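Side-chain contacts in RedY-like protein (Hahella chejuensis, PDB 2JDJ), which probably takes part in the biosynthesis of the red pigment prodigiosin, though its precise step is not known: residues 20-23 against 24-28; 69-73 against 74-78. One frame throughout, in Å; residues are numbered along the deposited sequence.

Contact 1. Residues 20-23 against 24-28; sequences EFWV and QNVDY. With IPA (isopropyl alcohol), chain F.
With chi1 at 173°, Trp-22 has CG trans to its main-chain nitrogen, swinging the indole onto Asp-27 and Val-26; Asp-27 (chi1 -159°) brings its carboxylate to one side of the same ring, beyond the rim, the two planes 25° apart. Asp-27 CB sits over that face of the six-membered ring, 3.9 Å from the centroid, a CH-pi contact, and OD2 lies 3.5 Å from Trp-22 CZ3. OD1 instead accepts a hydrogen bond of 2.6 Å from O2 of an isopropyl alcohol. Val-26 CB meets Trp-22 CD1 obliquely at 3.6 Å. Four residues after Phe-21, Asn-25 folds over its ring: ND2 stands above the face and donates to Phe-21 O at 2.9 Å, on a lone pair. Val-23 CG1 touches a face of the Tyr-28 ring, while a water bridges Glu-20 OE1 and Gln-24 OE1. Glu-20 OE2 makes a salt bridge to Arg-44 and a hydrogen bond to Tyr-55 OH; Tyr-28 OH accepts from Val-42 N and donates to Leu-98 O of the second subunit. Asp-27 N and Tyr-28 N both reach back five residues, to Trp-22 O and Val-23 O, the signature of a pi-type turn within an alpha-helix.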
ATOM      1  N   GLU A  20     -16.364  -4.403   7.552  1.00 23.36           N
ATOM      2  CA  GLU A  20     -15.197  -5.144   8.067  1.00 22.54           C
ATOM      3  C   GLU A  20     -15.416  -6.649   8.177  1.00 22.18           C
ATOM      4  O   GLU A  20     -14.483  -7.409   7.994  1.00 21.99           O
ATOM      5  CB  GLU A  20     -14.728  -4.569   9.411  1.00 22.48           C
ATOM      6  CG  GLU A  20     -14.277  -3.122   9.260  1.00 21.96           C
ATOM      7  CD  GLU A  20     -13.542  -2.553  10.457  1.00 23.02           C
ATOM      8  OE1 GLU A  20     -12.999  -3.330  11.264  1.00 21.68           O
ATOM      9  OE2 GLU A  20     -13.490  -1.298  10.562  1.00 21.65           O
ATOM     10  N   PHE A  21     -16.637  -7.080   8.483  1.00 21.89           N
ATOM     11  CA  PHE A  21     -16.897  -8.515   8.530  1.00 22.52           C
ATOM     12  C   PHE A  21     -16.812  -9.104   7.109  1.00 22.76           C
ATOM     13  O   PHE A  21     -16.262 -10.194   6.908  1.00 23.74           O
ATOM     14  CB  PHE A  21     -18.250  -8.845   9.192  1.00 22.10           C
ATOM     15  CG  PHE A  21     -18.498 -10.329   9.283  1.00 22.04           C
ATOM     16  CD1 PHE A  21     -18.065 -11.054  10.403  1.00 21.92           C
ATOM     17  CD2 PHE A  21     -19.089 -11.016   8.218  1.00 21.27           C
ATOM     18  CE1 PHE A  21     -18.250 -12.441  10.476  1.00 19.70           C
ATOM     19  CE2 PHE A  21     -19.258 -12.398   8.276  1.00 19.51           C
ATOM     20  CZ  PHE A  21     -18.841 -13.105   9.407  1.00 19.25           C
ATOM     21  N   TRP A  22     -17.376  -8.376   6.140  1.00 22.82           N
ATOM     22  CA  TRP A  22     -17.341  -8.746   4.730  1.00 22.96           C
ATOM     23  C   TRP A  22     -15.906  -8.813   4.235  1.00 23.39           C
ATOM     24  O   TRP A  22     -15.501  -9.802   3.610  1.00 23.54           O
ATOM     25  CB  TRP A  22     -18.178  -7.787   3.880  1.00 22.78           C
ATOM     26  CG  TRP A  22     -18.028  -8.038   2.404  1.00 23.36           C
ATOM     27  CD1 TRP A  22     -18.710  -8.955   1.645  1.00 23.07           C
ATOM     28  CD2 TRP A  22     -17.115  -7.377   1.512  1.00 24.01           C
ATOM     29  NE1 TRP A  22     -18.276  -8.904   0.330  1.00 24.85           N
ATOM     30  CE2 TRP A  22     -17.302  -7.941   0.222  1.00 25.02           C
ATOM     31  CE3 TRP A  22     -16.155  -6.367   1.676  1.00 23.27           C
ATOM     32  CZ2 TRP A  22     -16.554  -7.523  -0.900  1.00 24.60           C
ATOM     33  CZ3 TRP A  22     -15.416  -5.953   0.565  1.00 23.44           C
ATOM     34  CH2 TRP A  22     -15.622  -6.532  -0.707  1.00 22.22           C
ATOM     35  N   VAL A  23     -15.115  -7.787   4.540  1.00 23.21           N
ATOM     36  CA  VAL A  23     -13.703  -7.814   4.139  1.00 23.28           C
ATOM     37  C   VAL A  23     -13.010  -9.077   4.670  1.00 23.86           C
ATOM     38  O   VAL A  23     -12.434  -9.842   3.908  1.00 23.94           O
ATOM     39  CB  VAL A  23     -12.935  -6.547   4.589  1.00 22.74           C
ATOM     40  CG1 VAL A  23     -11.425  -6.757   4.470  1.00 21.80           C
ATOM     41  CG2 VAL A  23     -13.392  -5.349   3.779  1.00 21.95           C
ATOM     42  N   GLN A  24     -13.067  -9.296   5.976  1.00 25.03           N
ATOM     43  CA  GLN A  24     -12.299 -10.399   6.574  1.00 26.16           C
ATOM     44  C   GLN A  24     -12.790 -11.802   6.232  1.00 25.79           C
ATOM     45  O   GLN A  24     -12.002 -12.726   6.140  1.00 26.83           O
ATOM     46  CB  GLN A  24     -12.229 -10.227   8.082  1.00 26.79           C
ATOM     47  CG  GLN A  24     -11.264  -9.133   8.490  1.00 29.59           C
ATOM     48  CD  GLN A  24     -11.202  -8.946   9.996  1.00 34.14           C
ATOM     49  OE1 GLN A  24     -11.382  -7.835  10.504  1.00 36.54           O
ATOM     50  NE2 GLN A  24     -10.958 -10.033  10.713  1.00 34.83           N
ATOM     51  N   ASN A  25     -14.086 -11.967   6.033  1.00 26.07           N
ATOM     52  CA  ASN A  25     -14.652 -13.310   5.877  1.00 25.54           C
ATOM     53  C   ASN A  25     -15.180 -13.613   4.489  1.00 26.10           C
ATOM     54  O   ASN A  25     -15.556 -14.753   4.197  1.00 26.23           O
ATOM     55  CB  ASN A  25     -15.729 -13.527   6.937  1.00 25.56           C
ATOM     56  CG  ASN A  25     -15.190 -13.355   8.333  1.00 26.17           C
ATOM     57  OD1 ASN A  25     -14.578 -14.261   8.880  1.00 28.31           O
ATOM     58  ND2 ASN A  25     -15.386 -12.170   8.912  1.00 24.53           N
ATOM     59  N   VAL A  26     -15.225 -12.599   3.627  1.00 25.46           N
ATOM     60  CA  VAL A  26     -15.698 -12.798   2.268  1.00 25.37           C
ATOM     61  C   VAL A  26     -14.636 -12.316   1.281  1.00 26.01           C
ATOM     62  O   VAL A  26     -14.206 -13.068   0.391  1.00 25.70           O
ATOM     63  CB  VAL A  26     -17.053 -12.116   2.017  1.00 25.18           C
ATOM     64  CG1 VAL A  26     -17.591 -12.484   0.647  1.00 25.31           C
ATOM     65  CG2 VAL A  26     -18.081 -12.536   3.081  1.00 24.89           C
ATOM     66  N   ASP A  27     -14.206 -11.067   1.438  1.00 25.82           N
ATOM     67  CA  ASP A  27     -13.247 -10.489   0.498  1.00 26.23           C
ATOM     68  C   ASP A  27     -11.914 -11.242   0.568  1.00 25.65           C
ATOM     69  O   ASP A  27     -11.447 -11.755  -0.445  1.00 25.54           O
ATOM     70  CB  ASP A  27     -13.092  -8.983   0.765  1.00 26.01           C
ATOM     71  CG  ASP A  27     -12.534  -8.211  -0.425  1.00 26.97           C
ATOM     72  OD1 ASP A  27     -12.441  -8.730  -1.568  1.00 27.50           O
ATOM     73  OD2 ASP A  27     -12.196  -7.038  -0.199  1.00 26.97           O
ATOM     74  N   TYR A  28     -11.332 -11.351   1.764  1.00 25.61           N
ATOM     75  CA  TYR A  28     -10.074 -12.089   1.938  1.00 25.76           C
ATOM     76  C   TYR A  28     -10.260 -13.547   1.535  1.00 26.19           C
ATOM     77  O   TYR A  28      -9.378 -14.135   0.941  1.00 26.16           O
ATOM     78  CB  TYR A  28      -9.577 -12.100   3.390  1.00 25.13           C
ATOM     79  CG  TYR A  28      -9.044 -10.803   3.967  1.00 24.79           C
ATOM     80  CD1 TYR A  28      -8.732  -9.702   3.152  1.00 24.09           C
ATOM     81  CD2 TYR A  28      -8.827 -10.691   5.335  1.00 22.05           C
ATOM     82  CE1 TYR A  28      -8.229  -8.513   3.700  1.00 23.84           C
ATOM     83  CE2 TYR A  28      -8.332  -9.518   5.890  1.00 23.99           C
ATOM     84  CZ  TYR A  28      -8.036  -8.428   5.065  1.00 23.12           C
ATOM     85  OH  TYR A  28      -7.543  -7.273   5.622  1.00 22.96           O
TER
HETATM   86  C1  IPA F1109      -9.341  -9.157  -3.994  1.00 36.98           C
HETATM   87  C2  IPA F1109     -10.161  -7.973  -4.481  1.00 37.82           C
HETATM   88  C3  IPA F1109      -9.239  -6.812  -4.818  1.00 37.38           C
HETATM   89  O2  IPA F1109     -11.050  -7.585  -3.464  1.00 38.01           O
HETATM   90  O   HOH W   1     -12.643  -5.913  11.931  1.00 32.19           O

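Contact 2. Residues 69-73 against 74-78; sequences ADMET and STFAG
Met-71, a selenomethionine, lies alongside Phe-76 across the short link between helix 64-71 and helix 74-86, the second of which is N-capped by Thr-73. CG stands over one face of the phenyl ring, 3.8 Å from the centroid and 15° off the normal, which defines a CH-pi contact. SE is farther out and oblique, at 5.1 Å from the centroid, a Met-aromatic contact. The bend at chi3 (72°) brings CE back to 3.8 Å from Phe-76 CE2. The backbone of Met-71 contributes as well, since its CA lies over the ring face. Were the ring cut back to an alanine here, Met-71 CG and CE would probably lose the ring they pack on, and the selenomethionine chain would be likelier to turn. The main chain that carries the ring is held by the capping bond, Phe-76 N to Thr-73 OG1, at 3.3 Å and a fairly straight 162°. Farther out, Ala-77 N reaches Thr-73 O, the first backbone bond of the new helix. Asp-70 OD2 is hydrogen-bonded to Ser-36 OG, and Thr-75 packs on Asp-33 and Leu-34. Thr-73 OG1 thus has two roles, for besides accepting from Phe-76 N it donates to Asp-70 O at 2.6 Å.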
ATOM      1  N   ALA A  69      -7.866  -9.709 -16.169  1.00 38.97           N
ATOM      2  CA  ALA A  69      -8.602 -10.934 -16.479  1.00 39.41           C
ATOM      3  C   ALA A  69      -9.424 -11.407 -15.273  1.00 39.94           C
ATOM      4  O   ALA A  69     -10.607 -11.739 -15.414  1.00 40.03           O
ATOM      5  CB  ALA A  69      -7.637 -12.032 -16.946  1.00 39.46           C
ATOM      6  N   ASP A  70      -8.795 -11.415 -14.091  1.00 40.30           N
ATOM      7  CA  ASP A  70      -9.472 -11.815 -12.856  1.00 40.71           C
ATOM      8  C   ASP A  70     -10.679 -10.946 -12.571  1.00 41.46           C
ATOM      9  O   ASP A  70     -11.646 -11.422 -11.992  1.00 40.77           O
ATOM     10  CB  ASP A  70      -8.528 -11.771 -11.657  1.00 40.34           C
ATOM     11  CG  ASP A  70      -7.570 -12.949 -11.618  1.00 40.10           C
ATOM     12  OD1 ASP A  70      -7.760 -13.901 -12.406  1.00 40.79           O
ATOM     13  OD2 ASP A  70      -6.623 -12.920 -10.805  1.00 36.09           O
HETATM   14  N   MSE A  71     -10.614  -9.674 -12.970  1.00 42.63           N
HETATM   15  CA  MSE A  71     -11.733  -8.743 -12.774  1.00 44.75           C
HETATM   16  C   MSE A  71     -12.948  -9.074 -13.635  1.00 44.13           C
HETATM   17  O   MSE A  71     -14.079  -8.725 -13.289  1.00 43.53           O
HETATM   18  CB  MSE A  71     -11.301  -7.302 -13.045  1.00 44.50           C
HETATM   19  CG  MSE A  71     -10.485  -6.653 -11.936  1.00 46.39           C
HETATM   20 SE   MSE A  71     -10.061  -4.811 -12.428  0.80 50.19          SE
HETATM   21  CE  MSE A  71     -11.845  -4.018 -12.220  1.00 48.44           C
ATOM     22  N   GLU A  72     -12.703  -9.742 -14.759  1.00 44.50           N
ATOM     23  CA  GLU A  72     -13.774 -10.106 -15.686  1.00 45.07           C
ATOM     24  C   GLU A  72     -14.462 -11.417 -15.300  1.00 44.33           C
ATOM     25  O   GLU A  72     -15.445 -11.812 -15.930  1.00 44.68           O
ATOM     26  CB  GLU A  72     -13.253 -10.175 -17.133  1.00 45.55           C
ATOM     27  CG  GLU A  72     -12.474  -8.946 -17.604  1.00 47.84           C
ATOM     28  CD  GLU A  72     -13.356  -7.756 -17.975  1.00 51.71           C
ATOM     29  OE1 GLU A  72     -12.841  -6.842 -18.664  1.00 52.57           O
ATOM     30  OE2 GLU A  72     -14.557  -7.732 -17.594  1.00 53.49           O
ATOM     31  N   THR A  73     -13.947 -12.090 -14.271  1.00 43.41           N
ATOM     32  CA  THR A  73     -14.558 -13.322 -13.778  1.00 42.35           C
ATOM     33  C   THR A  73     -15.818 -12.995 -12.975  1.00 41.92           C
ATOM     34  O   THR A  73     -15.988 -11.874 -12.505  1.00 41.83           O
ATOM     35  CB  THR A  73     -13.595 -14.134 -12.884  1.00 42.19           C
ATOM     36  OG1 THR A  73     -13.271 -13.379 -11.706  1.00 41.12           O
ATOM     37  CG2 THR A  73     -12.322 -14.512 -13.635  1.00 42.95           C
ATOM     38  N   SER A  74     -16.698 -13.974 -12.814  1.00 41.36           N
ATOM     39  CA  SER A  74     -17.895 -13.799 -11.994  1.00 40.94           C
ATOM     40  C   SER A  74     -17.551 -13.866 -10.499  1.00 40.27           C
ATOM     41  O   SER A  74     -18.345 -13.454  -9.654  1.00 40.41           O
ATOM     42  CB  SER A  74     -18.941 -14.864 -12.336  1.00 41.30           C
ATOM     43  OG  SER A  74     -18.442 -16.158 -12.029  1.00 42.24           O
ATOM     44  N   THR A  75     -16.383 -14.423 -10.184  1.00 39.28           N
ATOM     45  CA  THR A  75     -15.838 -14.398  -8.829  1.00 38.52           C
ATOM     46  C   THR A  75     -15.681 -12.933  -8.382  1.00 37.79           C
ATOM     47  O   THR A  75     -16.144 -12.550  -7.301  1.00 37.77           O
ATOM     48  CB  THR A  75     -14.469 -15.105  -8.770  1.00 38.79           C
ATOM     49  OG1 THR A  75     -14.583 -16.446  -9.275  1.00 39.42           O
ATOM     50  CG2 THR A  75     -13.920 -15.137  -7.337  1.00 38.47           C
ATOM     51  N   PHE A  76     -15.050 -12.128  -9.231  1.00 36.06           N
ATOM     52  CA  PHE A  76     -14.851 -10.712  -8.957  1.00 35.28           C
ATOM     53  C   PHE A  76     -16.158  -9.933  -8.956  1.00 34.48           C
ATOM     54  O   PHE A  76     -16.376  -9.089  -8.094  1.00 34.58           O
ATOM     55  CB  PHE A  76     -13.850 -10.105  -9.943  1.00 34.99           C
ATOM     56  CG  PHE A  76     -13.333  -8.749  -9.526  1.00 35.62           C
ATOM     57  CD1 PHE A  76     -12.299  -8.638  -8.595  1.00 34.29           C
ATOM     58  CD2 PHE A  76     -13.875  -7.595 -10.062  1.00 34.27           C
ATOM     59  CE1 PHE A  76     -11.832  -7.407  -8.207  1.00 34.64           C
ATOM     60  CE2 PHE A  76     -13.399  -6.354  -9.684  1.00 35.57           C
ATOM     61  CZ  PHE A  76     -12.384  -6.257  -8.750  1.00 34.65           C
ATOM     62  N   ALA A  77     -17.041 -10.224  -9.904  1.00 33.85           N
ATOM     63  CA  ALA A  77     -18.312  -9.507 -10.007  1.00 33.18           C
ATOM     64  C   ALA A  77     -19.117  -9.624  -8.722  1.00 32.85           C
ATOM     65  O   ALA A  77     -19.852  -8.701  -8.347  1.00 32.97           O
ATOM     66  CB  ALA A  77     -19.126 -10.010 -11.209  1.00 33.72           C
ATOM     67  N   GLY A  78     -18.979 -10.767  -8.054  1.00 31.89           N
ATOM     68  CA  GLY A  78     -19.663 -11.012  -6.787  1.00 31.16           C
ATOM     69  C   GLY A  78     -19.114 -10.169  -5.644  1.00 30.27           C
ATOM     70  O   GLY A  78     -19.856  -9.727  -4.764  1.00 29.75           O
TER

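Overall arrangement
Contacts 1 and 2 follow one another along the chain, the first within helix 16-30 and the second where helix 64-71 gives way to helix 74-86. Their centres are about 17 Å apart and their nearest atoms about 5 Å, so they do not touch directly. Helix 74-86 joins them: it starts at the cap of contact 2, and farther along Leu-79 packs on Asp-27, and Ala-82, Phe-83 and Met-86 on Trp-22. The isopropyl alcohol bonded to Asp-27 OD1 also has its C2 4.1 Å from Phe-76 CE1, bridging the two contacts, and glycerol lies about 4 Å from each of these side chains. Both ligands, probably from the crystallisation liquor, may mark a pocket between the helices. Contact 1 alone reaches the second subunit.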